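PDB 2OIW: putative 4-hydroxybenzoyl-CoA thioesterase, which probably hydrolyses acyl-CoA thioesters, possibly 4-hydroxybenzoyl-CoA, with a hot-dog fold. Local coordinates for residues A[9-14]-A[28-33]; A[15-18]-A[22-25]; A[89-92]-A[97-100]. All coordinates share one frame; numbering follows the deposited sequence.

Contact 1 (A[9-14]-A[28-33]); sequences ITPRVS and PVWFEA. With MG (magnesium ion), chain E.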
ATOM      1  N   ILE A   9      -4.430  10.843 -12.159  1.00 17.41           N
ATOM      2  CA  ILE A   9      -3.414  10.163 -11.369  1.00 15.94           C
ATOM      3  C   ILE A   9      -2.412   9.477 -12.282  1.00 15.63           C
ATOM      4  O   ILE A   9      -2.802   8.866 -13.290  1.00 15.77           O
ATOM      5  CB  ILE A   9      -4.085   9.100 -10.494  1.00 16.34           C
ATOM      6  CG1 ILE A   9      -4.861   9.792  -9.371  1.00 15.99           C
ATOM      7  CG2 ILE A   9      -3.060   8.113  -9.958  1.00 16.03           C
ATOM      8  CD1 ILE A   9      -5.747   8.900  -8.530  1.00 16.83           C
ATOM      9  N   THR A  10      -1.138   9.541 -11.905  1.00 15.14           N
ATOM     10  CA  THR A  10      -0.065   8.795 -12.559  1.00 14.82           C
ATOM     11  C   THR A  10       0.173   7.488 -11.815  1.00 15.20           C
ATOM     12  O   THR A  10       0.606   7.524 -10.673  1.00 15.35           O
ATOM     13  CB  THR A  10       1.210   9.640 -12.553  1.00 14.63           C
ATOM     14  OG1 THR A  10       0.960  10.840 -13.289  1.00 15.06           O
ATOM     15  CG2 THR A  10       2.352   8.938 -13.227  1.00 14.79           C
ATOM     16  N   PRO A  11      -0.129   6.331 -12.454  1.00 15.25           N
ATOM     17  CA  PRO A  11       0.135   5.040 -11.827  1.00 14.81           C
ATOM     18  C   PRO A  11       1.621   4.830 -11.524  1.00 15.28           C
ATOM     19  O   PRO A  11       2.493   5.399 -12.195  1.00 14.88           O
ATOM     20  CB  PRO A  11      -0.385   4.021 -12.850  1.00 13.25           C
ATOM     21  CG  PRO A  11      -1.392   4.821 -13.658  1.00 14.40           C
ATOM     22  CD  PRO A  11      -0.836   6.179 -13.748  1.00 14.65           C
ATOM     23  N   ARG A  12       1.881   4.022 -10.507  1.00 15.35           N
ATOM     24  CA  ARG A  12       3.229   3.799  -9.956  1.00 14.80           C
ATOM     25  C   ARG A  12       3.554   2.332 -10.157  1.00 15.18           C
ATOM     26  O   ARG A  12       2.637   1.480 -10.200  1.00 14.78           O
ATOM     27  CB  ARG A  12       3.239   4.131  -8.447  1.00 15.07           C
ATOM     28  CG  ARG A  12       2.936   5.584  -8.141  1.00 15.31           C
ATOM     29  CD  ARG A  12       2.493   5.826  -6.692  1.00 16.35           C
ATOM     30  NE  ARG A  12       2.089   7.222  -6.542  1.00 15.20           N
ATOM     31  CZ  ARG A  12       1.525   7.750  -5.457  1.00 15.28           C
ATOM     32  NH1 ARG A  12       1.287   7.007  -4.371  1.00 15.74           N
ATOM     33  NH2 ARG A  12       1.180   9.024  -5.477  1.00 14.37           N
ATOM     34  N   VAL A  13       4.842   2.009 -10.293  1.00 14.74           N
ATOM     35  CA  VAL A  13       5.255   0.607 -10.442  1.00 16.50           C
ATOM     36  C   VAL A  13       4.706  -0.245  -9.285  1.00 16.78           C
ATOM     37  O   VAL A  13       4.211  -1.360  -9.512  1.00 18.07           O
ATOM     38  CB  VAL A  13       6.814   0.472 -10.573  1.00 15.45           C
ATOM     39  CG1 VAL A  13       7.283  -0.991 -10.532  1.00 16.64           C
ATOM     40  CG2 VAL A  13       7.298   1.151 -11.844  1.00 17.16           C
ATOM     41  N   SER A  14       4.779   0.288  -8.063  1.00 17.71           N
ATOM     42  CA  SER A  14       4.314  -0.394  -6.843  1.00 18.34           C
ATOM     43  C   SER A  14       2.811  -0.715  -6.824  1.00 18.82           C
ATOM     44  O   SER A  14       2.379  -1.588  -6.067  1.00 18.35           O
ATOM     45  CB  SER A  14       4.688   0.403  -5.580  1.00 18.75           C
ATOM     46  OG  SER A  14       4.040   1.663  -5.558  1.00 20.42           O
ATOM     47  N   PRO A  28      -9.558   0.747  -5.098  1.00 16.88           N
ATOM     48  CA  PRO A  28     -10.114   1.507  -3.999  1.00 17.09           C
ATOM     49  C   PRO A  28      -9.201   2.645  -3.533  1.00 17.48           C
ATOM     50  O   PRO A  28      -9.693   3.608  -2.955  1.00 17.31           O
ATOM     51  CB  PRO A  28     -10.283   0.448  -2.900  1.00 17.86           C
ATOM     52  CG  PRO A  28     -10.480  -0.808  -3.637  1.00 17.78           C
ATOM     53  CD  PRO A  28      -9.539  -0.701  -4.801  1.00 16.20           C
ATOM     54  N   VAL A  29      -7.892   2.532  -3.776  1.00 17.21           N
ATOM     55  CA  VAL A  29      -6.954   3.554  -3.317  1.00 16.93           C
ATOM     56  C   VAL A  29      -7.129   4.798  -4.199  1.00 17.19           C
ATOM     57  O   VAL A  29      -7.164   5.920  -3.705  1.00 18.33           O
ATOM     58  CB  VAL A  29      -5.488   3.058  -3.315  1.00 16.31           C
ATOM     59  CG1 VAL A  29      -4.535   4.191  -3.146  1.00 16.11           C
ATOM     60  CG2 VAL A  29      -5.242   2.035  -2.189  1.00 15.60           C
ATOM     61  N   TRP A  30      -7.301   4.573  -5.492  1.00 16.84           N
ATOM     62  CA  TRP A  30      -7.539   5.656  -6.451  1.00 16.90           C
ATOM     63  C   TRP A  30      -8.950   6.276  -6.314  1.00 17.42           C
ATOM     64  O   TRP A  30      -9.143   7.513  -6.441  1.00 17.99           O
ATOM     65  CB  TRP A  30      -7.344   5.047  -7.847  1.00 16.41           C
ATOM     66  CG  TRP A  30      -5.898   4.764  -8.180  1.00 14.60           C
ATOM     67  CD1 TRP A  30      -4.785   5.132  -7.466  1.00 11.54           C
ATOM     68  CD2 TRP A  30      -5.425   4.145  -9.372  1.00 13.33           C
ATOM     69  NE1 TRP A  30      -3.645   4.716  -8.130  1.00 13.60           N
ATOM     70  CE2 TRP A  30      -4.020   4.118  -9.305  1.00 13.16           C
ATOM     71  CE3 TRP A  30      -6.065   3.559 -10.477  1.00 13.84           C
ATOM     72  CZ2 TRP A  30      -3.247   3.546 -10.311  1.00 13.84           C
ATOM     73  CZ3 TRP A  30      -5.301   3.028 -11.477  1.00 13.34           C
ATOM     74  CH2 TRP A  30      -3.910   3.028 -11.392  1.00 14.25           C
ATOM     75  N   PHE A  31      -9.945   5.429  -6.056  1.00 18.12           N
ATOM     76  CA  PHE A  31     -11.308   5.898  -5.730  1.00 19.09           C
ATOM     77  C   PHE A  31     -11.309   6.770  -4.485  1.00 19.14           C
ATOM     78  O   PHE A  31     -11.941   7.818  -4.473  1.00 21.06           O
ATOM     79  CB  PHE A  31     -12.285   4.721  -5.522  1.00 18.17           C
ATOM     80  CG  PHE A  31     -12.842   4.152  -6.804  1.00 18.84           C
ATOM     81  CD1 PHE A  31     -13.144   4.980  -7.891  1.00 19.05           C
ATOM     82  CD2 PHE A  31     -13.100   2.796  -6.899  1.00 17.89           C
ATOM     83  CE1 PHE A  31     -13.686   4.443  -9.060  1.00 20.15           C
ATOM     84  CE2 PHE A  31     -13.634   2.246  -8.041  1.00 18.85           C
ATOM     85  CZ  PHE A  31     -13.924   3.053  -9.132  1.00 18.47           C
ATOM     86  N   GLU A  32     -10.598   6.359  -3.441  1.00 19.42           N
ATOM     87  CA  GLU A  32     -10.514   7.223  -2.248  1.00 19.43           C
ATOM     88  C   GLU A  32      -9.798   8.548  -2.550  1.00 18.77           C
ATOM     89  O   GLU A  32     -10.150   9.596  -2.009  1.00 18.16           O
ATOM     90  CB  GLU A  32      -9.831   6.491  -1.077  1.00 18.70           C
ATOM     91  CG  GLU A  32      -9.882   7.307   0.259  1.00 20.27           C
ATOM     92  CD  GLU A  32      -9.012   6.676   1.339  1.00 22.88           C
ATOM     93  OE1 GLU A  32      -7.796   6.575   1.096  1.00 25.27           O
ATOM     94  OE2 GLU A  32      -9.550   6.229   2.386  1.00 27.28           O
ATOM     95  N   ALA A  33      -8.771   8.496  -3.401  1.00 17.91           N
ATOM     96  CA  ALA A  33      -8.102   9.717  -3.858  1.00 17.93           C
ATOM     97  C   ALA A  33      -9.113  10.667  -4.580  1.00 18.14           C
ATOM     98  O   ALA A  33      -9.111  11.866  -4.364  1.00 18.47           O
ATOM     99  CB  ALA A  33      -6.897   9.344  -4.784  1.00 17.88           C
TER
HETATM  100 MG    MG E 501       2.333  -3.949  -6.024  1.00 27.88          MG
HETATM  101  O   HOH W   1       0.015  -3.596  -5.653  1.00 31.90           O
HETATM  102  O   HOH W   2       3.962  -3.494  -4.574  1.00 36.31           O

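Contact 2 (A[15-18]-A[22-25]); sequences ETDG and INNT. With MG (magnesium ion), chain E.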
ATOM      1  N   GLU A  15       2.032  -0.062  -7.691  1.00 18.40           N
ATOM      2  CA  GLU A  15       0.579  -0.311  -7.789  1.00 18.11           C
ATOM      3  C   GLU A  15       0.208  -1.449  -8.767  1.00 19.16           C
ATOM      4  O   GLU A  15      -0.959  -1.828  -8.888  1.00 19.24           O
ATOM      5  CB  GLU A  15      -0.116   1.007  -8.185  1.00 17.79           C
ATOM      6  CG  GLU A  15      -0.057   2.017  -7.008  1.00 16.75           C
ATOM      7  CD  GLU A  15      -0.556   3.427  -7.338  1.00 18.87           C
ATOM      8  OE1 GLU A  15      -0.436   3.907  -8.501  1.00 17.64           O
ATOM      9  OE2 GLU A  15      -1.057   4.075  -6.393  1.00 16.01           O
ATOM     10  N   THR A  16       1.212  -1.972  -9.475  1.00 19.47           N
ATOM     11  CA  THR A  16       1.052  -3.166 -10.317  1.00 19.58           C
ATOM     12  C   THR A  16       1.258  -4.411  -9.469  1.00 19.48           C
ATOM     13  O   THR A  16       1.663  -4.299  -8.318  1.00 19.90           O
ATOM     14  CB  THR A  16       2.046  -3.168 -11.475  1.00 19.05           C
ATOM     15  OG1 THR A  16       3.390  -3.168 -10.946  1.00 20.49           O
ATOM     16  CG2 THR A  16       1.834  -1.933 -12.371  1.00 19.35           C
ATOM     17  N   ASP A  17       0.979  -5.592 -10.024  1.00 19.23           N
ATOM     18  CA  ASP A  17       1.404  -6.830  -9.378  1.00 18.78           C
ATOM     19  C   ASP A  17       2.147  -7.688 -10.383  1.00 19.17           C
ATOM     20  O   ASP A  17       2.351  -7.251 -11.508  1.00 19.11           O
ATOM     21  CB  ASP A  17       0.249  -7.590  -8.711  1.00 18.13           C
ATOM     22  CG  ASP A  17      -0.884  -7.923  -9.669  1.00 20.31           C
ATOM     23  OD1 ASP A  17      -0.641  -8.054 -10.902  1.00 20.99           O
ATOM     24  OD2 ASP A  17      -2.035  -8.073  -9.182  1.00 20.50           O
ATOM     25  N   GLY A  18       2.567  -8.889  -9.982  1.00 19.05           N
ATOM     26  CA  GLY A  18       3.288  -9.791 -10.881  1.00 19.95           C
ATOM     27  C   GLY A  18       2.562 -10.217 -12.162  1.00 20.81           C
ATOM     28  O   GLY A  18       3.214 -10.682 -13.100  1.00 20.91           O
ATOM     29  N   ILE A  22      -2.297  -3.209 -13.259  1.00 19.57           N
ATOM     30  CA  ILE A  22      -2.597  -2.577 -11.973  1.00 19.44           C
ATOM     31  C   ILE A  22      -3.300  -3.608 -11.095  1.00 18.97           C
ATOM     32  O   ILE A  22      -4.205  -4.302 -11.570  1.00 20.06           O
ATOM     33  CB  ILE A  22      -3.428  -1.273 -12.141  1.00 19.77           C
ATOM     34  CG1 ILE A  22      -2.605  -0.192 -12.894  1.00 19.12           C
ATOM     35  CG2 ILE A  22      -3.866  -0.748 -10.790  1.00 18.70           C
ATOM     36  CD1 ILE A  22      -1.341   0.328 -12.079  1.00 16.27           C
ATOM     37  N   ASN A  23      -2.852  -3.742  -9.846  1.00 19.18           N
ATOM     38  CA  ASN A  23      -3.452  -4.696  -8.896  1.00 20.66           C
ATOM     39  C   ASN A  23      -4.827  -4.196  -8.451  1.00 21.11           C
ATOM     40  O   ASN A  23      -5.058  -2.974  -8.366  1.00 21.86           O
ATOM     41  CB  ASN A  23      -2.522  -4.944  -7.684  1.00 20.49           C
ATOM     42  CG  ASN A  23      -3.155  -5.862  -6.618  1.00 21.42           C
ATOM     43  OD1 ASN A  23      -3.760  -5.383  -5.640  1.00 22.86           O
ATOM     44  ND2 ASN A  23      -3.032  -7.159  -6.801  1.00 18.78           N
ATOM     45  N   ASN A  24      -5.746  -5.135  -8.228  1.00 20.79           N
ATOM     46  CA  ASN A  24      -7.123  -4.807  -7.831  1.00 20.32           C
ATOM     47  C   ASN A  24      -7.263  -3.951  -6.551  1.00 20.37           C
ATOM     48  O   ASN A  24      -8.204  -3.154  -6.449  1.00 20.05           O
ATOM     49  CB  ASN A  24      -7.914  -6.100  -7.696  1.00 21.50           C
ATOM     50  CG  ASN A  24      -7.636  -6.820  -6.384  1.00 20.66           C
ATOM     51  OD1 ASN A  24      -8.270  -6.545  -5.393  1.00 27.14           O
ATOM     52  ND2 ASN A  24      -6.713  -7.745  -6.387  1.00 24.42           N
ATOM     53  N   THR A  25      -6.336  -4.107  -5.585  1.00 19.62           N
ATOM     54  CA  THR A  25      -6.394  -3.359  -4.329  1.00 19.03           C
ATOM     55  C   THR A  25      -6.035  -1.889  -4.518  1.00 19.48           C
ATOM     56  O   THR A  25      -6.283  -1.072  -3.627  1.00 18.94           O
ATOM     57  CB  THR A  25      -5.530  -3.976  -3.243  1.00 19.68           C
ATOM     58  OG1 THR A  25      -4.143  -3.856  -3.607  1.00 20.02           O
ATOM     59  CG2 THR A  25      -5.917  -5.483  -3.058  1.00 17.75           C
TER
HETATM   60 MG    MG E 501       2.333  -3.949  -6.024  1.00 27.88          MG
HETATM   61  O   HOH W   1       0.015  -3.596  -5.653  1.00 31.90           O
HETATM   62  O   HOH W   2       3.962  -3.494  -4.574  1.00 36.31           O

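Contact 3 (A[89-92]-A[97-100]); sequences YEEI and VVCA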
ATOM      1  N   TYR A  89     -21.048   7.603  -6.699  1.00 20.18           N
ATOM      2  CA  TYR A  89     -20.796   6.831  -7.894  1.00 20.60           C
ATOM      3  C   TYR A  89     -19.443   7.276  -8.470  1.00 20.59           C
ATOM      4  O   TYR A  89     -19.153   8.467  -8.492  1.00 21.04           O
ATOM      5  CB  TYR A  89     -21.928   6.967  -8.933  1.00 21.25           C
ATOM      6  CG  TYR A  89     -21.635   6.149 -10.159  1.00 21.87           C
ATOM      7  CD1 TYR A  89     -21.734   4.766 -10.128  1.00 23.73           C
ATOM      8  CD2 TYR A  89     -21.190   6.757 -11.331  1.00 20.67           C
ATOM      9  CE1 TYR A  89     -21.425   4.000 -11.247  1.00 25.59           C
ATOM     10  CE2 TYR A  89     -20.880   6.019 -12.431  1.00 23.44           C
ATOM     11  CZ  TYR A  89     -20.999   4.644 -12.394  1.00 23.68           C
ATOM     12  OH  TYR A  89     -20.680   3.911 -13.509  1.00 25.60           O
ATOM     13  N   GLU A  90     -18.625   6.339  -8.930  1.00 19.54           N
ATOM     14  CA  GLU A  90     -17.258   6.674  -9.356  1.00 19.89           C
ATOM     15  C   GLU A  90     -16.769   5.749 -10.460  1.00 19.82           C
ATOM     16  O   GLU A  90     -17.184   4.568 -10.538  1.00 19.94           O
ATOM     17  CB  GLU A  90     -16.295   6.668  -8.139  1.00 20.22           C
ATOM     18  CG  GLU A  90     -16.491   5.434  -7.234  1.00 20.38           C
ATOM     19  CD  GLU A  90     -16.213   5.668  -5.750  1.00 24.16           C
ATOM     20  OE1 GLU A  90     -15.629   6.728  -5.374  1.00 24.91           O
ATOM     21  OE2 GLU A  90     -16.580   4.756  -4.950  1.00 23.26           O
ATOM     22  N   GLU A  91     -15.895   6.274 -11.317  1.00 18.48           N
ATOM     23  CA  GLU A  91     -15.359   5.497 -12.428  1.00 18.54           C
ATOM     24  C   GLU A  91     -13.881   5.814 -12.601  1.00 18.81           C
ATOM     25  O   GLU A  91     -13.452   6.926 -12.324  1.00 18.71           O
ATOM     26  CB  GLU A  91     -16.087   5.844 -13.735  1.00 18.73           C
ATOM     27  CG  GLU A  91     -17.488   5.340 -13.838  1.00 18.83           C
ATOM     28  CD  GLU A  91     -18.116   5.625 -15.181  1.00 21.95           C
ATOM     29  OE1 GLU A  91     -17.467   6.305 -16.019  1.00 21.55           O
ATOM     30  OE2 GLU A  91     -19.277   5.189 -15.388  1.00 20.31           O
ATOM     31  N   ILE A  92     -13.108   4.829 -13.041  1.00 18.53           N
ATOM     32  CA  ILE A  92     -11.724   5.086 -13.448  1.00 18.91           C
ATOM     33  C   ILE A  92     -11.563   4.765 -14.923  1.00 18.15           C
ATOM     34  O   ILE A  92     -11.981   3.698 -15.377  1.00 17.58           O
ATOM     35  CB  ILE A  92     -10.701   4.295 -12.599  1.00 18.94           C
ATOM     36  CG1 ILE A  92     -10.900   4.586 -11.114  1.00 19.44           C
ATOM     37  CG2 ILE A  92      -9.296   4.674 -12.983  1.00 16.69           C
ATOM     38  CD1 ILE A  92     -10.032   3.748 -10.237  1.00 19.44           C
ATOM     39  N   VAL A  97     -11.088   4.909 -21.954  1.00 20.80           N
ATOM     40  CA  VAL A  97     -11.958   3.730 -21.821  1.00 21.36           C
ATOM     41  C   VAL A  97     -12.286   3.558 -20.313  1.00 20.79           C
ATOM     42  O   VAL A  97     -11.394   3.706 -19.465  1.00 19.89           O
ATOM     43  CB  VAL A  97     -11.238   2.436 -22.378  1.00 21.90           C
ATOM     44  CG1 VAL A  97     -12.064   1.174 -22.158  1.00 23.86           C
ATOM     45  CG2 VAL A  97     -10.922   2.554 -23.877  1.00 22.95           C
ATOM     46  N   VAL A  98     -13.547   3.277 -19.979  1.00 19.51           N
ATOM     47  CA  VAL A  98     -13.897   2.984 -18.586  1.00 19.50           C
ATOM     48  C   VAL A  98     -13.295   1.625 -18.211  1.00 19.03           C
ATOM     49  O   VAL A  98     -13.496   0.637 -18.911  1.00 19.04           O
ATOM     50  CB  VAL A  98     -15.426   3.028 -18.318  1.00 19.39           C
ATOM     51  CG1 VAL A  98     -16.159   2.004 -19.125  1.00 21.28           C
ATOM     52  CG2 VAL A  98     -15.760   2.817 -16.840  1.00 20.26           C
ATOM     53  N   CYS A  99     -12.520   1.600 -17.135  1.00 18.49           N
ATOM     54  CA  CYS A  99     -11.870   0.373 -16.726  1.00 18.39           C
ATOM     55  C   CYS A  99     -12.383  -0.139 -15.400  1.00 17.87           C
ATOM     56  O   CYS A  99     -12.217  -1.309 -15.113  1.00 18.35           O
ATOM     57  CB  CYS A  99     -10.347   0.555 -16.674  1.00 18.33           C
ATOM     58  SG  CYS A  99      -9.625   0.881 -18.306  1.00 19.83           S
ATOM     59  N   ALA A 100     -12.950   0.742 -14.577  1.00 17.45           N
ATOM     60  CA  ALA A 100     -13.479   0.360 -13.264  1.00 18.21           C
ATOM     61  C   ALA A 100     -14.647   1.240 -12.908  1.00 18.33           C
ATOM     62  O   ALA A 100     -14.616   2.442 -13.181  1.00 18.60           O
ATOM     63  CB  ALA A 100     -12.409   0.473 -12.182  1.00 17.88           C
TER

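Contact 1 (A[9-14]-A[28-33])
A methyl group seated over an indole sets this contact apart: Ile-9 CG2 lies 4.2 Å from the centroid of the Trp-30 five-membered ring and 23° off its normal, a CH-pi contact over the ring face. The methyl is offset toward the rim, and its nearest ring atom is NE1 of Trp-30, at 3.9 Å from CG2. With CG2 of Ile-9 turned anti to the backbone N, the other branch is left beside that N (chi1 -72°) and runs out extended toward the helix. Its terminal CD1 meets Trp-30 CD1 at 4.0 Å, while the same methyl reaches Ala-33 CB, one helical turn on, at 3.9 Å. Ile-9 thus uses both branches, one on the indole and the other against both the indole and Ala-33. At the far end of the ring Pro-11 takes over: its CG comes to 3.8 Å from Trp-30 CH2, and the Pro-11 and Trp-30 side chains run at about a right angle to one another. The link between the segments is apolar, yet Trp-30 NE1 has a polar partner in Glu-15 OE2, a weak hydrogen bond made just beyond 9-14. Further along, Ser-14 O binds the magnesium ion at 2.4 Å, well away from the indole. Val-72 packs against Ile-9, Pro-11 and Trp-30, and Ile-92 also touches the indole, so Trp-30 lies between the approach from strand 5-9 and the strands under helix 27-34, as expected where the sheet of a hot-dog fold wraps round its helix.

Contact 2 (A[15-18]-A[22-25])
Glu-15 meets 22-25 mainly through its backbone, its O accepting from Asn-23 N at 2.9 Å with an N-H...O angle of 167°, in the carbonyl plane. Its CB rests on Ile-22 CD1 at 4.1 Å, while the carboxylate reaches elsewhere: OE1 takes the backbone N of Arg-12, and OE2 forms a salt bridge with Arg-12 of the second subunit. At Thr-16 the backbones form a single beta bridge with Ile-22, and Thr-16 CG2 packs on Ile-22 CD1 at 3.9 Å. Thr-16 O binds the magnesium ion at 2.4 Å, alongside Ser-14 O, Thr-16 O of the fourth subunit and two waters, so the bridged loop is part of an intersubunit metal site. Asp-17 reaches across: its CG sits between the backbone N and carbonyl carbon (chi1 57°), and OD2 accepts from Asn-23 ND2 at 2.7 Å on its anti side. OD2 lies nearly in the amide plane of Asn-23, although the carboxylate is turned 78° from it. The other end of that amide makes an Asx turn, OD1 of Asn-23 accepting from Thr-25 N at 2.9 Å and from Thr-25 OG1 at 2.6 Å. Replacing Asn-23 by an alanine would remove the amide and would probably leave Asp-17 OD2, and Glu-32 of the third subunit, without this donor and the turn to Thr-25 without its acceptor. Asp-17 OD1 is bonded to Val-19 N, fixing the carboxylate from its second oxygen.

Contact 3 (A[89-92]-A[97-100])
Ile-92 grips the opposite strand through both backbone polar atoms, and here the contact is tight. Its N donates to Ala-100 O at 2.8 Å, while its own O accepts twice, from Cys-99 N at 2.8 Å and from Ala-100 N at 3.2 Å. Cys-99 N approaches nearly along the C=O axis of Ile-92; Ala-100 N lies in the carbonyl plane, on a lone pair. Two consecutive residues facing one is the definition of a classic beta bulge, and Ile-92 with Ala-100 forms its antiparallel hydrogen-bonded pair. The side chains of this pair share a face of the sheet, their CB atoms 4.2 Å apart. Ala-100 O is also approached by Glu-91 CA at 3.2 Å, a CA-H...O contact. The short segments 89-92 and 97-100 meet at 113°, well short of antiparallel, as the bulge turns the backbone. The looser side holds exposed Val-97 with partly exposed Val-98 and Glu-91; here a methyl merely lies by a carboxylate, Val-98 CG2 being 4.0 Å from Glu-91 CD. That carboxylate is held from its own strand instead, since Tyr-89 OH donates to Glu-91 OE2 at 2.7 Å, meeting the anti lone pair of that oxygen, with OE2 at the ring edge and in its plane; OE1 is bonded to His-93 NE2. Ile-92 packs on Val-27, Trp-30 and Phe-31 of helix 27-34, Val-72 and Val-74 of strand 72-81 also touch it, and the Cys-99 backbone hydrogen-bonds with the backbones of Val-63 and Asn-64, just after strand 53-62.

Overall arrangement
Contact 2 is nested inside the loop closed by contact 1, between strand 5-9 and helix 27-34, and contact 3 follows later in the hairpin of strands 85-94 and 97-110. The centres of contacts 1 and 2 are about 10 Å apart; Ile-22 packs against both Pro-11 and Trp-30, and the same magnesium ion and two waters belong to both. Contact 1 also touches contact 3, about 13 Å away between centres, through Phe-31 on Glu-90 and Ile-92, and Trp-30 on Ile-92. Contacts 2 and 3 do not touch, their nearest atoms being about 8 Å apart. Helix 27-34 therefore connects the curved sheet to a loop that faces other subunits of the tetramer.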